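PDB 4YE5: peptidoglycan synthetase penicillin-binding protein 3 from Bifidobacterium adolescentis, which probably binds penicillin and, as in other members of the transpeptidase family, is likely to cross-link peptidoglycan during cell-wall synthesis. Local coordinates for residues 296-301 with 455-460; 337-342 with 484-489; 515-520 with 548-553. One frame throughout, in Å; residues are numbered along the deposited sequence.

How the interactions relate
All three contacts lie in the C-terminal part of the chain, which carries the predicted transpeptidase domain. Interaction 1 starts on helix 290-299 and closes on helix 455-470, a loop of 153 residues. Interaction 2 starts inside that loop, at the end of helix 335-340, and closes beyond it on strand 484-492. The two therefore cross, and the strand follows the helix in the chain. Their centres are about 17 Å apart and their nearest atoms about 7 Å. Interaction 3 comes later and in series, closing a short loop between strand 517-524 and the end of helix 535-549. Interactions 2 and 3 meet the same antiparallel sheet, so the ends of helices 335-340 and 535-549 are both tied to it.

Interaction 1 of 3, residues 296-301 with 455-460; sequences GMLQLG and ESVASQ
In V457, CG1 is anti to the backbone N (chi1 167°), which puts this methyl against L298 and leaves CG2 facing Q299. In Q299, CG is also anti to the backbone N, and the bend at chi2 (67°) brings OE1 to CG2 of V457. CG1 of V457 is 3.8 Å from CB of L298 and 4.1 Å from CD1 of the same leucine. The two side chains cross obliquely, and the leucine is buried. CG2 of V457 approaches OE1 of Q299 at 3.6 Å, with the two side chains at about a right angle. Further along the helix, Q460, extended beyond CG, brings OE1 to within 4.1 Å of CD1 of L298. It comes at an angle across the leucine, at the margin of the contact. OE1 of Q299 has its polar partner elsewhere: it accepts a hydrogen bond from the backbone N of D454, just before helix 455-470. Helix 290-299 ends in a Schellman motif, with G301 at positive phi and its N bonded to O of L298 at 2.9 Å. The chemistry is mainly apolar, since the valine methyls pack on L298 and on the side chain of Q299 where the two helices meet. OE1 of Q299 touches a methyl but is satisfied by the backbone N of D454, and that bond ties the last turn of helix 290-299 to the start of helix 455-470.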
loop_
_atom_site.group_PDB
_atom_site.type_symbol
_atom_site.label_atom_id
_atom_site.label_comp_id
_atom_site.label_asym_id
_atom_site.label_seq_id
_atom_site.Cartn_x
_atom_site.Cartn_y
_atom_site.Cartn_z
ATOM N N GLY A 296 9.260 9.750 26.605
ATOM C CA GLY A 296 8.314 9.888 27.710
ATOM C C GLY A 296 8.990 10.400 28.987
ATOM O O GLY A 296 8.472 11.294 29.665
HETATM N N MSE A 297 10.160 9.850 29.303
HETATM C CA MSE A 297 10.903 10.254 30.495
HETATM C C MSE A 297 11.274 11.725 30.467
HETATM O O MSE A 297 11.179 12.424 31.482
HETATM C CB MSE A 297 12.182 9.433 30.650
HETATM C CG MSE A 297 11.931 7.971 30.892
HETATM SE SE MSE A 297 13.609 7.035 30.902
HETATM C CE MSE A 297 12.888 5.221 30.859
ATOM N N LEU A 298 11.724 12.188 29.307
ATOM C CA LEU A 298 12.087 13.593 29.150
ATOM C C LEU A 298 10.845 14.462 29.255
ATOM O O LEU A 298 10.840 15.431 29.983
ATOM C CB LEU A 298 12.768 13.837 27.812
ATOM C CG LEU A 298 14.086 13.078 27.621
ATOM C CD1 LEU A 298 14.591 13.339 26.215
ATOM C CD2 LEU A 298 15.123 13.529 28.652
ATOM N N GLN A 299 9.799 14.100 28.515
ATOM C CA GLN A 299 8.565 14.866 28.499
ATOM C C GLN A 299 7.985 15.072 29.900
ATOM O O GLN A 299 7.506 16.164 30.221
ATOM C CB GLN A 299 7.525 14.210 27.593
ATOM C CG GLN A 299 6.216 14.982 27.490
ATOM C CD GLN A 299 6.388 16.317 26.778
ATOM O OE1 GLN A 299 7.235 16.453 25.889
ATOM N NE2 GLN A 299 5.605 17.318 27.191
ATOM N N LEU A 300 8.034 14.020 30.714
ATOM C CA LEU A 300 7.450 14.027 32.050
ATOM C C LEU A 300 8.381 14.693 33.041
ATOM O O LEU A 300 8.014 14.895 34.200
ATOM C CB LEU A 300 7.162 12.594 32.510
ATOM C CG LEU A 300 6.054 11.856 31.747
ATOM C CD1 LEU A 300 6.065 10.358 32.078
ATOM C CD2 LEU A 300 4.698 12.488 32.070
ATOM N N GLY A 301 9.596 15.011 32.591
ATOM C CA GLY A 301 10.577 15.650 33.452
ATOM C C GLY A 301 11.148 14.673 34.467
ATOM O O GLY A 301 11.622 15.061 35.535
ATOM N N GLU A 455 8.544 19.980 21.129
ATOM C CA GLU A 455 9.576 20.128 20.106
ATOM C C GLU A 455 10.993 20.089 20.706
ATOM O O GLU A 455 11.926 19.528 20.125
ATOM C CB GLU A 455 9.365 21.431 19.322
ATOM C CG GLU A 455 10.409 21.685 18.245
ATOM C CD GLU A 455 10.075 22.889 17.359
ATOM O OE1 GLU A 455 8.879 23.244 17.212
ATOM O OE2 GLU A 455 11.021 23.492 16.826
ATOM N N SER A 456 11.156 20.656 21.889
ATOM C CA SER A 456 12.468 20.652 22.509
ATOM C C SER A 456 12.863 19.208 22.910
ATOM O O SER A 456 14.018 18.812 22.814
ATOM C CB SER A 456 12.479 21.605 23.706
ATOM O OG SER A 456 11.500 21.231 24.654
ATOM N N VAL A 457 11.889 18.405 23.312
ATOM C CA VAL A 457 12.173 17.016 23.662
ATOM C C VAL A 457 12.530 16.221 22.406
ATOM O O VAL A 457 13.475 15.426 22.406
ATOM C CB VAL A 457 10.970 16.349 24.390
ATOM C CG1 VAL A 457 11.133 14.798 24.465
ATOM C CG2 VAL A 457 10.798 16.953 25.771
ATOM N N ALA A 458 11.767 16.440 21.337
ATOM C CA ALA A 458 12.083 15.857 20.047
ATOM C C ALA A 458 13.512 16.205 19.592
ATOM O O ALA A 458 14.222 15.342 19.069
ATOM C CB ALA A 458 11.066 16.289 19.004
ATOM N N SER A 459 13.921 17.464 19.774
ATOM C CA SER A 459 15.265 17.881 19.395
ATOM C C SER A 459 16.334 17.128 20.162
ATOM O O SER A 459 17.366 16.773 19.602
ATOM C CB SER A 459 15.466 19.383 19.663
ATOM O OG SER A 459 14.776 20.122 18.681
ATOM N N GLN A 460 16.114 16.947 21.458
ATOM C CA GLN A 460 17.096 16.260 22.302
ATOM C C GLN A 460 17.198 14.784 21.939
ATOM O O GLN A 460 18.286 14.205 21.964
ATOM C CB GLN A 460 16.745 16.437 23.781
ATOM C CG GLN A 460 16.895 17.885 24.234
ATOM C CD GLN A 460 16.333 18.161 25.626
ATOM O OE1 GLN A 460 15.750 17.290 26.271
ATOM N NE2 GLN A 460 16.507 19.389 26.088
#

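Interaction 2 of 3, residues 337-342 with 484-489; sequences GILEQS and AAKSGT
The carbonyl oxygen of L339 is gripped by two donors. NZ of K486 gives it a hydrogen bond of 3.2 Å, with a C=O...N angle of 158° and the donor tilted 19° from the carbonyl plane. The backbone N of S342 bonds to the same oxygen at 3.0 Å, from the opposite face of that plane. S342 has positive phi and is part of the Schellman motif that ends helix 335-340. The lysine reaches this point by bending at chi2 and chi3, which lays its chain against L339. CD and CE of K486 are each 3.8 Å from CD1 of L339, so the carbon part of the lysine is packed on the leucine. NZ of K486 also hydrogen-bonds to OG of S287. NZ of K486 lies 2.9 Å from OG of S342, but the angle is poor. OG of S342 is hydrogen-bonded to water 1 at 2.7 Å, and the water donates to the carbonyl O of S487 at 3.1 Å. A second link between helix end and strand thus runs through a single water. S287 and K290 fit an SxxK pattern with K486 in a KSG sequence beside it, consistent with the active site of penicillin-binding transpeptidases. Around the contact, V291 of helix 290-299 touches both L339 and K486. Helix 455-470 packs on L339 through A464 and S468, and strand 501-510 pairs with strand 484-492.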
loop_
_atom_site.group_PDB
_atom_site.type_symbol
_atom_site.label_atom_id
_atom_site.label_comp_id
_atom_site.label_asym_id
_atom_site.label_seq_id
_atom_site.Cartn_x
_atom_site.Cartn_y
_atom_site.Cartn_z
ATOM N N GLY A 337 23.585 8.349 26.429
ATOM C CA GLY A 337 24.458 7.190 26.256
ATOM C C GLY A 337 23.761 5.855 26.478
ATOM O O GLY A 337 24.096 4.856 25.841
ATOM N N ILE A 338 22.794 5.821 27.393
ATOM C CA ILE A 338 21.988 4.610 27.585
ATOM C C ILE A 338 21.267 4.234 26.276
ATOM O O ILE A 338 21.166 3.044 25.916
ATOM C CB ILE A 338 20.995 4.768 28.773
ATOM C CG1 ILE A 338 21.760 4.621 30.103
ATOM C CG2 ILE A 338 19.849 3.745 28.680
ATOM C CD1 ILE A 338 21.065 5.234 31.320
ATOM N N LEU A 339 20.782 5.247 25.561
ATOM C CA LEU A 339 20.160 5.036 24.254
ATOM C C LEU A 339 21.205 4.528 23.250
ATOM O O LEU A 339 21.016 3.508 22.581
ATOM C CB LEU A 339 19.542 6.341 23.705
ATOM C CG LEU A 339 18.843 6.139 22.349
ATOM C CD1 LEU A 339 17.590 5.219 22.487
ATOM C CD2 LEU A 339 18.508 7.449 21.594
ATOM N N GLU A 340 22.305 5.268 23.155
ATOM C CA GLU A 340 23.372 4.970 22.209
ATOM C C GLU A 340 23.948 3.558 22.406
ATOM O O GLU A 340 24.290 2.856 21.441
ATOM C CB GLU A 340 24.490 6.001 22.367
ATOM C CG GLU A 340 25.678 5.735 21.487
ATOM C CD GLU A 340 26.994 5.921 22.214
ATOM O OE1 GLU A 340 26.978 6.181 23.443
ATOM O OE2 GLU A 340 28.045 5.800 21.549
ATOM N N GLN A 341 24.041 3.141 23.660
ATOM C CA GLN A 341 24.618 1.836 23.985
ATOM C C GLN A 341 23.568 0.734 24.075
ATOM O O GLN A 341 23.891 -0.394 24.416
ATOM C CB GLN A 341 25.390 1.924 25.300
ATOM C CG GLN A 341 26.525 2.964 25.256
ATOM C CD GLN A 341 27.807 2.391 24.670
ATOM O OE1 GLN A 341 27.867 1.211 24.320
ATOM N NE2 GLN A 341 28.837 3.219 24.569
ATOM N N SER A 342 22.313 1.058 23.763
ATOM C CA SER A 342 21.240 0.068 23.821
ATOM C C SER A 342 21.163 -0.626 25.193
ATOM O O SER A 342 20.947 -1.823 25.275
ATOM C CB SER A 342 21.412 -0.992 22.719
ATOM O OG SER A 342 21.511 -0.387 21.434
ATOM N N ALA A 484 20.411 10.268 12.044
ATOM C CA ALA A 484 19.965 9.994 13.401
ATOM C C ALA A 484 19.262 8.655 13.291
ATOM O O ALA A 484 18.314 8.517 12.512
ATOM C CB ALA A 484 18.997 11.048 13.881
ATOM N N ALA A 485 19.715 7.671 14.056
ATOM C CA ALA A 485 19.186 6.327 13.851
ATOM C C ALA A 485 19.227 5.488 15.102
ATOM O O ALA A 485 19.972 5.791 16.023
ATOM C CB ALA A 485 19.990 5.630 12.742
ATOM N N LYS A 486 18.462 4.402 15.108
ATOM C CA LYS A 486 18.572 3.396 16.156
ATOM C C LYS A 486 18.520 2.009 15.548
ATOM O O LYS A 486 17.799 1.790 14.579
ATOM C CB LYS A 486 17.434 3.529 17.192
ATOM C CG LYS A 486 17.823 4.294 18.464
ATOM C CD LYS A 486 18.950 3.645 19.283
ATOM C CE LYS A 486 18.439 2.434 20.042
ATOM N NZ LYS A 486 19.523 1.526 20.514
ATOM N N SER A 487 19.254 1.070 16.147
ATOM C CA SER A 487 19.192 -0.339 15.762
ATOM C C SER A 487 18.508 -1.189 16.825
ATOM O O SER A 487 18.424 -0.789 17.991
ATOM C CB SER A 487 20.604 -0.892 15.605
ATOM O OG SER A 487 21.278 -0.823 16.851
ATOM N N GLY A 488 18.060 -2.384 16.427
ATOM C CA GLY A 488 17.521 -3.349 17.370
ATOM C C GLY A 488 17.569 -4.770 16.815
ATOM O O GLY A 488 17.881 -4.968 15.645
ATOM N N THR A 489 17.276 -5.749 17.664
ATOM C CA THR A 489 17.032 -7.123 17.246
ATOM C C THR A 489 15.925 -7.631 18.131
ATOM O O THR A 489 15.672 -7.069 19.206
ATOM C CB THR A 489 18.258 -8.058 17.445
ATOM O OG1 THR A 489 18.581 -8.126 18.832
ATOM C CG2 THR A 489 19.480 -7.553 16.669
HETATM O O HOH W 1 20.520 -2.250 19.817
#

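Interaction 3 of 3, residues 515-520 with 548-553; sequences PRFVIT and QKYEVP
A classic beta bulge at the start of strand 517-524 sends R516 and F517 toward the end of helix 535-549. Both residues face I510 of the neighbouring strand. Beyond them, Y550 and V552 lie on either side of E551, the positive-phi residue of the Schellman motif that ends the helix. The rings of F517 and Y550 lie obliquely, with centroids 5.5 Å apart and planes at 45°. CZ of F517 touches CD2 of Y550 at 3.6 Å. In R516, chi1 (175°) puts CG over one face of the F517 ring, toward the rim. The bend at chi2 (82°) then redirects the rest of the chain, and NH2 of R516 comes 3.7 Å from CB of Y550. NH1 of R516 is 4.1 Å from CG2 of V552. The polar contact is carried by water. Water 2 accepts from NH2 of R516 at 2.8 Å, and water 3 accepts from NH1 at 2.7 Å. Both waters lie in the plane of the guanidinium and both donate to the carbonyl O of Y550. Two bridges thus fix the rotation of the guanidinium against the helix end. NH2 of R516 also bonds to a glycerol probably from the crystallisation liquor. L546 and M547 of the helix press on F517 as well. This is a C-terminal helix packed on the central antiparallel sheet, consistent with the transpeptidase fold that this family shares with serine beta-lactamases.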
loop_
_atom_site.group_PDB
_atom_site.type_symbol
_atom_site.label_atom_id
_atom_site.label_comp_id
_atom_site.label_asym_id
_atom_site.label_seq_id
_atom_site.Cartn_x
_atom_site.Cartn_y
_atom_site.Cartn_z
ATOM N N PRO A 515 15.735 17.110 8.679
ATOM C CA PRO A 515 15.219 15.773 8.347
ATOM C C PRO A 515 14.304 15.785 7.133
ATOM O O PRO A 515 13.407 16.607 7.032
ATOM C CB PRO A 515 14.432 15.390 9.605
ATOM C CG PRO A 515 15.211 16.054 10.710
ATOM C CD PRO A 515 15.516 17.434 10.103
ATOM N N ARG A 516 14.534 14.856 6.223
ATOM C CA ARG A 516 13.749 14.790 5.001
ATOM C C ARG A 516 13.023 13.450 4.890
ATOM O O ARG A 516 11.846 13.396 4.529
ATOM C CB ARG A 516 14.687 14.974 3.813
ATOM C CG ARG A 516 14.030 14.813 2.472
ATOM C CD ARG A 516 13.331 16.069 2.031
ATOM N NE ARG A 516 12.945 15.981 0.627
ATOM C CZ ARG A 516 13.557 16.619 -0.361
ATOM N NH1 ARG A 516 14.590 17.423 -0.110
ATOM N NH2 ARG A 516 13.116 16.473 -1.601
ATOM N N PHE A 517 13.730 12.366 5.200
ATOM C CA PHE A 517 13.144 11.030 5.129
ATOM C C PHE A 517 13.351 10.233 6.386
ATOM O O PHE A 517 14.328 10.426 7.104
ATOM C CB PHE A 517 13.760 10.219 3.980
ATOM C CG PHE A 517 13.629 10.877 2.635
ATOM C CD1 PHE A 517 12.390 10.951 1.992
ATOM C CD2 PHE A 517 14.734 11.414 2.013
ATOM C CE1 PHE A 517 12.266 11.582 0.731
ATOM C CE2 PHE A 517 14.629 12.052 0.757
ATOM C CZ PHE A 517 13.396 12.134 0.121
ATOM N N VAL A 518 12.446 9.288 6.609
ATOM C CA VAL A 518 12.714 8.183 7.506
ATOM C C VAL A 518 12.718 6.900 6.691
ATOM O O VAL A 518 11.858 6.682 5.817
ATOM C CB VAL A 518 11.656 8.071 8.618
ATOM C CG1 VAL A 518 11.981 6.874 9.544
ATOM C CG2 VAL A 518 11.620 9.380 9.412
ATOM N N ILE A 519 13.707 6.072 6.965
ATOM C CA ILE A 519 13.934 4.855 6.213
ATOM C C ILE A 519 14.067 3.772 7.236
ATOM O O ILE A 519 14.941 3.831 8.100
ATOM C CB ILE A 519 15.287 4.906 5.474
ATOM C CG1 ILE A 519 15.354 6.118 4.522
ATOM C CG2 ILE A 519 15.511 3.611 4.676
ATOM C CD1 ILE A 519 16.807 6.468 4.158
ATOM N N THR A 520 13.218 2.767 7.139
ATOM C CA THR A 520 13.299 1.675 8.086
ATOM C C THR A 520 13.495 0.369 7.336
ATOM O O THR A 520 12.849 0.134 6.319
ATOM C CB THR A 520 12.015 1.593 8.927
ATOM O OG1 THR A 520 11.818 2.834 9.619
ATOM C CG2 THR A 520 12.118 0.458 9.953
ATOM N N GLN A 548 20.971 11.513 -3.477
ATOM C CA GLN A 548 21.379 11.789 -4.868
ATOM C C GLN A 548 20.164 12.094 -5.741
ATOM O O GLN A 548 20.171 13.051 -6.503
ATOM C CB GLN A 548 22.162 10.596 -5.456
ATOM C CG GLN A 548 22.282 10.572 -7.009
ATOM C CD GLN A 548 23.517 11.298 -7.534
ATOM O OE1 GLN A 548 24.445 11.592 -6.778
ATOM N NE2 GLN A 548 23.535 11.584 -8.838
ATOM N N LYS A 549 19.112 11.276 -5.625
ATOM C CA LYS A 549 17.916 11.483 -6.443
ATOM C C LYS A 549 17.296 12.850 -6.206
ATOM O O LYS A 549 16.960 13.548 -7.146
ATOM C CB LYS A 549 16.850 10.410 -6.196
ATOM C CG LYS A 549 15.571 10.599 -7.054
ATOM C CD LYS A 549 14.558 9.455 -6.766
ATOM C CE LYS A 549 13.182 9.763 -7.355
ATOM N NZ LYS A 549 13.313 9.944 -8.818
ATOM N N TYR A 550 17.130 13.227 -4.948
ATOM C CA TYR A 550 16.459 14.495 -4.657
ATOM C C TYR A 550 17.434 15.649 -4.494
ATOM O O TYR A 550 17.034 16.763 -4.139
ATOM C CB TYR A 550 15.537 14.349 -3.436
ATOM C CG TYR A 550 14.414 13.377 -3.721
ATOM C CD1 TYR A 550 13.313 13.762 -4.491
ATOM C CD2 TYR A 550 14.478 12.061 -3.283
ATOM C CE1 TYR A 550 12.289 12.866 -4.785
ATOM C CE2 TYR A 550 13.448 11.159 -3.562
ATOM C CZ TYR A 550 12.361 11.564 -4.311
ATOM O OH TYR A 550 11.342 10.663 -4.593
ATOM N N GLU A 551 18.710 15.388 -4.785
ATOM C CA GLU A 551 19.730 16.438 -4.750
ATOM C C GLU A 551 19.706 17.182 -3.417
ATOM O O GLU A 551 19.652 18.412 -3.376
ATOM C CB GLU A 551 19.534 17.415 -5.927
ATOM C CG GLU A 551 19.498 16.705 -7.289
ATOM C CD GLU A 551 19.410 17.663 -8.474
ATOM O OE1 GLU A 551 18.300 17.807 -9.031
ATOM O OE2 GLU A 551 20.448 18.264 -8.852
ATOM N N VAL A 552 19.717 16.422 -2.326
ATOM C CA VAL A 552 19.628 17.004 -0.986
ATOM C C VAL A 552 20.962 17.682 -0.652
ATOM O O VAL A 552 22.021 17.081 -0.828
ATOM C CB VAL A 552 19.283 15.913 0.062
ATOM C CG1 VAL A 552 19.107 16.533 1.463
ATOM C CG2 VAL A 552 18.001 15.140 -0.366
ATOM N N PRO A 553 20.918 18.940 -0.177
ATOM C CA PRO A 553 22.171 19.594 0.201
ATOM C C PRO A 553 22.897 18.832 1.311
ATOM O O PRO A 553 22.242 18.338 2.233
ATOM C CB PRO A 553 21.714 20.967 0.721
ATOM C CG PRO A 553 20.372 21.188 0.122
ATOM C CD PRO A 553 19.750 19.812 0.048
HETATM O O HOH W 2 13.938 17.733 -3.964
HETATM O O HOH W 3 16.377 18.555 -1.774
#